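Local coordinates for pesticidal crystal protein Cry4Aa (Bacillus thuringiensis, PDB 2C9K), which promotes colloid-osmotic lysis of midgut epithelial cells in mosquito larvae, to which this three-domain toxin binds and in which it is thought to form pores, at residues I406-R415 against T422-H432. Sequence-based numbering, arbitrary orientation.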
ATOM      1  N   ILE A 406      21.204   3.598   1.466  1.00 24.49           N
ATOM      2  CA  ILE A 406      20.231   3.375   2.521  1.00 25.40           C
ATOM      3  C   ILE A 406      18.876   3.010   1.918  1.00 25.84           C
ATOM      4  O   ILE A 406      18.426   3.635   0.946  1.00 27.06           O
ATOM      5  CB  ILE A 406      20.046   4.623   3.395  1.00 26.03           C
ATOM      6  CG1 ILE A 406      21.344   4.938   4.136  1.00 26.42           C
ATOM      7  CG2 ILE A 406      18.909   4.392   4.378  1.00 26.76           C
ATOM      8  CD1 ILE A 406      21.264   6.170   4.994  1.00 26.10           C
ATOM      9  N   PHE A 407      18.233   1.995   2.487  1.00 24.31           N
ATOM     10  CA  PHE A 407      16.922   1.567   2.015  1.00 22.73           C
ATOM     11  C   PHE A 407      15.902   1.592   3.155  1.00 21.57           C
ATOM     12  O   PHE A 407      16.240   1.402   4.323  1.00 20.17           O
ATOM     13  CB  PHE A 407      17.000   0.163   1.394  1.00 22.53           C
ATOM     14  CG  PHE A 407      17.907   0.077   0.196  1.00 23.46           C
ATOM     15  CD1 PHE A 407      19.170  -0.496   0.300  1.00 23.99           C
ATOM     16  CD2 PHE A 407      17.513   0.602  -1.031  1.00 23.55           C
ATOM     17  CE1 PHE A 407      20.027  -0.543  -0.793  1.00 23.16           C
ATOM     18  CE2 PHE A 407      18.366   0.558  -2.129  1.00 23.50           C
ATOM     19  CZ  PHE A 407      19.626  -0.015  -2.006  1.00 23.98           C
ATOM     20  N   GLY A 408      14.648   1.825   2.793  1.00 21.50           N
ATOM     21  CA  GLY A 408      13.571   1.905   3.761  1.00 20.86           C
ATOM     22  C   GLY A 408      12.661   3.027   3.301  1.00 21.15           C
ATOM     23  O   GLY A 408      12.980   3.723   2.333  1.00 22.14           O
ATOM     24  N   LEU A 409      11.531   3.216   3.968  1.00 20.31           N
ATOM     25  CA  LEU A 409      10.621   4.279   3.566  1.00 21.07           C
ATOM     26  C   LEU A 409      10.523   5.395   4.606  1.00 20.78           C
ATOM     27  O   LEU A 409      11.016   5.266   5.726  1.00 19.17           O
ATOM     28  CB  LEU A 409       9.240   3.697   3.256  1.00 22.35           C
ATOM     29  CG  LEU A 409       9.117   2.961   1.909  1.00 23.17           C
ATOM     30  CD1 LEU A 409       9.438   3.911   0.778  1.00 22.16           C
ATOM     31  CD2 LEU A 409      10.063   1.773   1.862  1.00 24.76           C
ATOM     32  N   PRO A 410       9.896   6.518   4.239  1.00 19.78           N
ATOM     33  CA  PRO A 410       9.751   7.651   5.157  1.00 19.90           C
ATOM     34  C   PRO A 410       8.967   7.354   6.438  1.00 20.08           C
ATOM     35  O   PRO A 410       8.359   6.291   6.581  1.00 19.15           O
ATOM     36  CB  PRO A 410       9.058   8.699   4.290  1.00 18.96           C
ATOM     37  CG  PRO A 410       9.562   8.386   2.924  1.00 18.33           C
ATOM     38  CD  PRO A 410       9.440   6.884   2.891  1.00 17.90           C
ATOM     39  N   ILE A 411       8.991   8.310   7.368  1.00 20.68           N
ATOM     40  CA  ILE A 411       8.268   8.182   8.628  1.00 20.15           C
ATOM     41  C   ILE A 411       6.769   8.046   8.352  1.00 21.43           C
ATOM     42  O   ILE A 411       6.290   8.369   7.258  1.00 21.47           O
ATOM     43  CB  ILE A 411       8.482   9.412   9.526  1.00 19.37           C
ATOM     44  CG1 ILE A 411       8.190  10.692   8.734  1.00 18.16           C
ATOM     45  CG2 ILE A 411       9.896   9.409  10.080  1.00 19.63           C
ATOM     46  CD1 ILE A 411       8.320  11.972   9.557  1.00 16.13           C
ATOM     47  N   LEU A 412       6.033   7.576   9.352  1.00 21.27           N
ATOM     48  CA  LEU A 412       4.599   7.372   9.220  1.00 20.82           C
ATOM     49  C   LEU A 412       3.796   8.418   9.988  1.00 22.62           C
ATOM     50  O   LEU A 412       2.596   8.594   9.756  1.00 23.22           O
ATOM     51  CB  LEU A 412       4.248   5.976   9.722  1.00 19.33           C
ATOM     52  CG  LEU A 412       2.774   5.622   9.789  1.00 18.13           C
ATOM     53  CD1 LEU A 412       2.195   5.602   8.392  1.00 18.63           C
ATOM     54  CD2 LEU A 412       2.623   4.285  10.454  1.00 18.03           C
ATOM     55  N   LYS A 413       4.464   9.114  10.900  1.00 23.26           N
ATOM     56  CA  LYS A 413       3.813  10.137  11.707  1.00 23.96           C
ATOM     57  C   LYS A 413       4.628  11.424  11.737  1.00 25.13           C
ATOM     58  O   LYS A 413       5.816  11.414  11.428  1.00 23.40           O
ATOM     59  CB  LYS A 413       3.629   9.625  13.136  1.00 22.70           C
ATOM     60  CG  LYS A 413       2.865   8.328  13.235  1.00 22.68           C
ATOM     61  CD  LYS A 413       2.517   8.003  14.676  1.00 23.26           C
ATOM     62  CE  LYS A 413       3.737   7.615  15.498  1.00 24.25           C
ATOM     63  NZ  LYS A 413       4.243   6.257  15.182  1.00 21.86           N
ATOM     64  N   ARG A 414       3.982  12.530  12.104  0.50 27.92           N
ATOM     65  CA  ARG A 414       4.675  13.809  12.202  0.50 31.49           C
ATOM     66  C   ARG A 414       5.785  13.621  13.219  0.50 32.89           C
ATOM     67  O   ARG A 414       5.553  13.158  14.335  0.50 32.01           O
ATOM     68  CB  ARG A 414       3.729  14.907  12.662  0.50 33.92           C
ATOM     69  CG  ARG A 414       2.622  15.203  11.683  1.00 38.29           C
ATOM     70  CD  ARG A 414       1.755  16.331  12.208  1.00 42.30           C
ATOM     71  NE  ARG A 414       2.501  17.582  12.285  1.00 44.76           N
ATOM     72  CZ  ARG A 414       2.047  18.687  12.865  1.00 47.38           C
ATOM     73  NH1 ARG A 414       0.845  18.697  13.429  1.00 46.85           N
ATOM     74  NH2 ARG A 414       2.792  19.786  12.866  1.00 48.92           N
ATOM     75  N   ARG A 415       6.990  14.003  12.823  0.50 35.43           N
ATOM     76  CA  ARG A 415       8.178  13.822  13.638  0.50 37.81           C
ATOM     77  C   ARG A 415       8.251  14.364  15.062  0.50 38.89           C
ATOM     78  O   ARG A 415       7.547  15.304  15.440  0.50 39.14           O
ATOM     79  CB  ARG A 415       9.399  14.301  12.850  0.50 39.35           C
ATOM     80  CG  ARG A 415      10.658  13.566  13.232  1.00 42.24           C
ATOM     81  CD  ARG A 415      10.326  12.115  13.552  1.00 45.03           C
ATOM     82  NE  ARG A 415      11.509  11.364  13.933  1.00 48.27           N
ATOM     83  CZ  ARG A 415      12.499  11.092  13.096  1.00 51.21           C
ATOM     84  NH1 ARG A 415      12.427  11.512  11.838  1.00 53.16           N
ATOM     85  NH2 ARG A 415      13.566  10.419  13.517  1.00 52.99           N
ATOM     86  N   THR A 422      20.739   6.095   8.544  1.00 51.77           N
ATOM     87  CA  THR A 422      20.208   7.221   9.298  1.00 51.73           C
ATOM     88  C   THR A 422      19.451   8.170   8.367  1.00 51.60           C
ATOM     89  O   THR A 422      20.051   8.781   7.481  1.00 52.42           O
ATOM     90  CB  THR A 422      21.350   7.984  10.000  1.00 52.49           C
ATOM     91  OG1 THR A 422      22.029   7.097  10.904  1.00 51.78           O
ATOM     92  CG2 THR A 422      20.803   9.190  10.772  1.00 52.33           C
ATOM     93  N   LEU A 423      18.135   8.287   8.569  1.00 50.89           N
ATOM     94  CA  LEU A 423      17.304   9.155   7.733  1.00 49.22           C
ATOM     95  C   LEU A 423      16.033   9.718   8.379  1.00 47.38           C
ATOM     96  O   LEU A 423      15.918  10.928   8.594  1.00 48.09           O
ATOM     97  CB  LEU A 423      16.915   8.423   6.446  1.00 48.52           C
ATOM     98  CG  LEU A 423      18.091   8.226   5.490  1.00 20.01           C
ATOM     99  CD1 LEU A 423      17.642   7.463   4.222  1.00 20.01           C
ATOM    100  CD2 LEU A 423      18.663   9.614   5.122  1.00 20.01           C
ATOM    101  N   PHE A 424      15.064   8.855   8.658  1.00 43.85           N
ATOM    102  CA  PHE A 424      13.821   9.319   9.257  1.00 41.26           C
ATOM    103  C   PHE A 424      13.213   8.334  10.242  1.00 38.00           C
ATOM    104  O   PHE A 424      13.059   8.641  11.419  1.00 39.29           O
ATOM    105  CB  PHE A 424      12.771   9.643   8.176  1.00 40.83           C
ATOM    106  CG  PHE A 424      13.026  10.927   7.432  1.00 20.01           C
ATOM    107  CD1 PHE A 424      13.928  10.968   6.353  1.00 20.01           C
ATOM    108  CD2 PHE A 424      12.363  12.111   7.813  1.00 20.01           C
ATOM    109  CE1 PHE A 424      14.178  12.181   5.649  1.00 20.01           C
ATOM    110  CE2 PHE A 424      12.592  13.329   7.135  1.00 20.01           C
ATOM    111  CZ  PHE A 424      13.505  13.366   6.045  1.00 20.01           C
ATOM    112  N   PRO A 425      12.862   7.133   9.776  0.50 34.21           N
ATOM    113  CA  PRO A 425      12.259   6.096  10.609  0.50 31.75           C
ATOM    114  C   PRO A 425      12.966   5.816  11.925  0.50 29.80           C
ATOM    115  O   PRO A 425      14.196   5.812  12.014  0.50 27.82           O
ATOM    116  CB  PRO A 425      12.277   4.866   9.705  0.50 32.14           C
ATOM    117  CG  PRO A 425      12.243   5.443   8.366  1.00 33.67           C
ATOM    118  CD  PRO A 425      13.183   6.593   8.451  1.00 32.58           C
ATOM    119  N   THR A 426      12.151   5.574  12.941  1.00 28.11           N
ATOM    120  CA  THR A 426      12.626   5.234  14.272  1.00 29.05           C
ATOM    121  C   THR A 426      11.862   3.969  14.656  1.00 26.80           C
ATOM    122  O   THR A 426      10.956   3.566  13.939  1.00 28.34           O
ATOM    123  CB  THR A 426      12.351   6.378  15.286  1.00 29.69           C
ATOM    124  OG1 THR A 426      10.970   6.755  15.230  1.00 33.03           O
ATOM    125  CG2 THR A 426      13.226   7.588  14.971  1.00 25.87           C
ATOM    126  N   TYR A 427      12.214   3.338  15.767  0.50 24.94           N
ATOM    127  CA  TYR A 427      11.529   2.114  16.174  0.50 23.23           C
ATOM    128  C   TYR A 427      10.047   2.371  16.450  0.50 22.57           C
ATOM    129  O   TYR A 427       9.214   1.478  16.326  0.50 21.23           O
ATOM    130  CB  TYR A 427      12.182   1.562  17.435  0.50 23.87           C
ATOM    131  CG  TYR A 427      11.976   2.457  18.629  1.00 24.73           C
ATOM    132  CD1 TYR A 427      10.924   2.241  19.516  1.00 24.74           C
ATOM    133  CD2 TYR A 427      12.804   3.554  18.846  1.00 25.51           C
ATOM    134  CE1 TYR A 427      10.705   3.099  20.591  1.00 26.44           C
ATOM    135  CE2 TYR A 427      12.596   4.418  19.912  1.00 25.37           C
ATOM    136  CZ  TYR A 427      11.548   4.189  20.781  1.00 27.38           C
ATOM    137  OH  TYR A 427      11.359   5.061  21.834  1.00 29.60           O
ATOM    138  N   ASP A 428       9.735   3.604  16.826  1.00 22.79           N
ATOM    139  CA  ASP A 428       8.377   4.007  17.161  1.00 22.84           C
ATOM    140  C   ASP A 428       7.750   4.923  16.107  1.00 22.56           C
ATOM    141  O   ASP A 428       6.763   5.612  16.375  1.00 21.01           O
ATOM    142  CB  ASP A 428       8.380   4.724  18.507  1.00 24.89           C
ATOM    143  CG  ASP A 428       9.103   6.056  18.445  1.00 28.21           C
ATOM    144  OD1 ASP A 428      10.305   6.074  18.101  1.00 30.69           O
ATOM    145  OD2 ASP A 428       8.470   7.093  18.728  1.00 31.55           O
ATOM    146  N   ASN A 429       8.334   4.946  14.914  1.00 22.27           N
ATOM    147  CA  ASN A 429       7.800   5.763  13.833  1.00 22.41           C
ATOM    148  C   ASN A 429       8.351   5.326  12.487  1.00 22.16           C
ATOM    149  O   ASN A 429       9.329   5.894  12.006  1.00 24.47           O
ATOM    150  CB  ASN A 429       8.122   7.236  14.057  1.00 23.08           C
ATOM    151  CG  ASN A 429       7.417   8.136  13.062  1.00 24.74           C
ATOM    152  OD1 ASN A 429       6.735   7.654  12.153  1.00 24.42           O
ATOM    153  ND2 ASN A 429       7.573   9.447  13.226  1.00 23.81           N
ATOM    154  N   TYR A 430       7.720   4.317  11.886  1.00 20.40           N
ATOM    155  CA  TYR A 430       8.138   3.789  10.590  1.00 19.64           C
ATOM    156  C   TYR A 430       6.898   3.322   9.828  1.00 20.60           C
ATOM    157  O   TYR A 430       5.975   2.764  10.418  1.00 20.29           O
ATOM    158  CB  TYR A 430       9.116   2.625  10.791  1.00 18.15           C
ATOM    159  CG  TYR A 430       8.516   1.454  11.528  1.00 16.99           C
ATOM    160  CD1 TYR A 430       8.050   0.337  10.841  1.00 16.54           C
ATOM    161  CD2 TYR A 430       8.354   1.487  12.914  1.00 15.82           C
ATOM    162  CE1 TYR A 430       7.431  -0.713  11.516  1.00 14.82           C
ATOM    163  CE2 TYR A 430       7.741   0.447  13.596  1.00 13.58           C
ATOM    164  CZ  TYR A 430       7.280  -0.647  12.892  1.00 14.39           C
ATOM    165  OH  TYR A 430       6.650  -1.670  13.561  1.00 18.42           O
ATOM    166  N   SER A 431       6.880   3.545   8.516  1.00 21.34           N
ATOM    167  CA  SER A 431       5.731   3.178   7.692  1.00 20.55           C
ATOM    168  C   SER A 431       5.864   1.847   6.960  1.00 20.98           C
ATOM    169  O   SER A 431       4.859   1.276   6.514  1.00 21.39           O
ATOM    170  CB  SER A 431       5.472   4.266   6.663  1.00 21.07           C
ATOM    171  OG  SER A 431       6.578   4.370   5.785  1.00 20.46           O
ATOM    172  N   HIS A 432       7.090   1.357   6.817  1.00 19.56           N
ATOM    173  CA  HIS A 432       7.297   0.092   6.123  1.00 20.03           C
ATOM    174  C   HIS A 432       8.327  -0.766   6.828  1.00 18.42           C
ATOM    175  O   HIS A 432       9.156  -0.256   7.571  1.00 18.45           O
ATOM    176  CB  HIS A 432       7.748   0.333   4.676  1.00 21.50           C
ATOM    177  CG  HIS A 432       6.679   0.891   3.782  1.00 22.68           C
ATOM    178  ND1 HIS A 432       6.207   2.182   3.897  1.00 22.15           N
ATOM    179  CD2 HIS A 432       6.019   0.342   2.733  1.00 22.78           C
ATOM    180  CE1 HIS A 432       5.305   2.403   2.958  1.00 22.10           C
ATOM    181  NE2 HIS A 432       5.174   1.304   2.237  1.00 22.48           N
TER
HETATM  182  O   HOH W   1      10.762   1.847   6.657  1.00 21.91           O
HETATM  183  O   HOH W   2       9.464   3.835   7.500  1.00 41.38           O
HETATM  184  O   HOH W   3      15.849  11.175  11.763  1.00 37.73           O
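Leu423 meets Ile406 tip to tip, where the chain doubles back after strand 402-407. Phe424 lays its CB against Ile411 CG2 (3.5 Å), which is also at the ring edge, and its carbonyl O lies over one face of the Arg415 guanidinium without a hydrogen bond. Pro425 packs on the Leu409 carbonyl, and Thr426 opens a type I turn that ends at Asn429. Asp428 O accepts a bond from Lys413 NZ (2.9 Å), whose chain bends at chi3 and chi4. With CG anti to the backbone N (chi1 -172°), the Asn429 amide enters the bend at 411-413: OD1 accepts from Leu412 N (2.9 Å) and Lys413 N (3.0 Å), each tilted 22° from its plane, one to either side, while ND2 donates almost straight (169°) to Lys413 O (3.2 Å), but from above the carbonyl plane of Lys413. Ser431 OG donates to Pro410 O (2.7 Å) and, lying in the plane of the imidazole, accepts from His432 ND1 (2.9 Å); a water links Leu409 O to Ser431 N. Leu409 CG sits over one face of that imidazole, toward its rim, in a CH-pi contact; the ring's NE2 is hydrogen-bonded to Arg261. Helix 5-16 packs on this bend, Thr7 bonding Ile411 O. In the middle, sheet-rich domain, one buried asparagine satisfies three backbone groups, fixing its amide's rotation, with no direct backbone-to-backbone hydrogen bond between the segments.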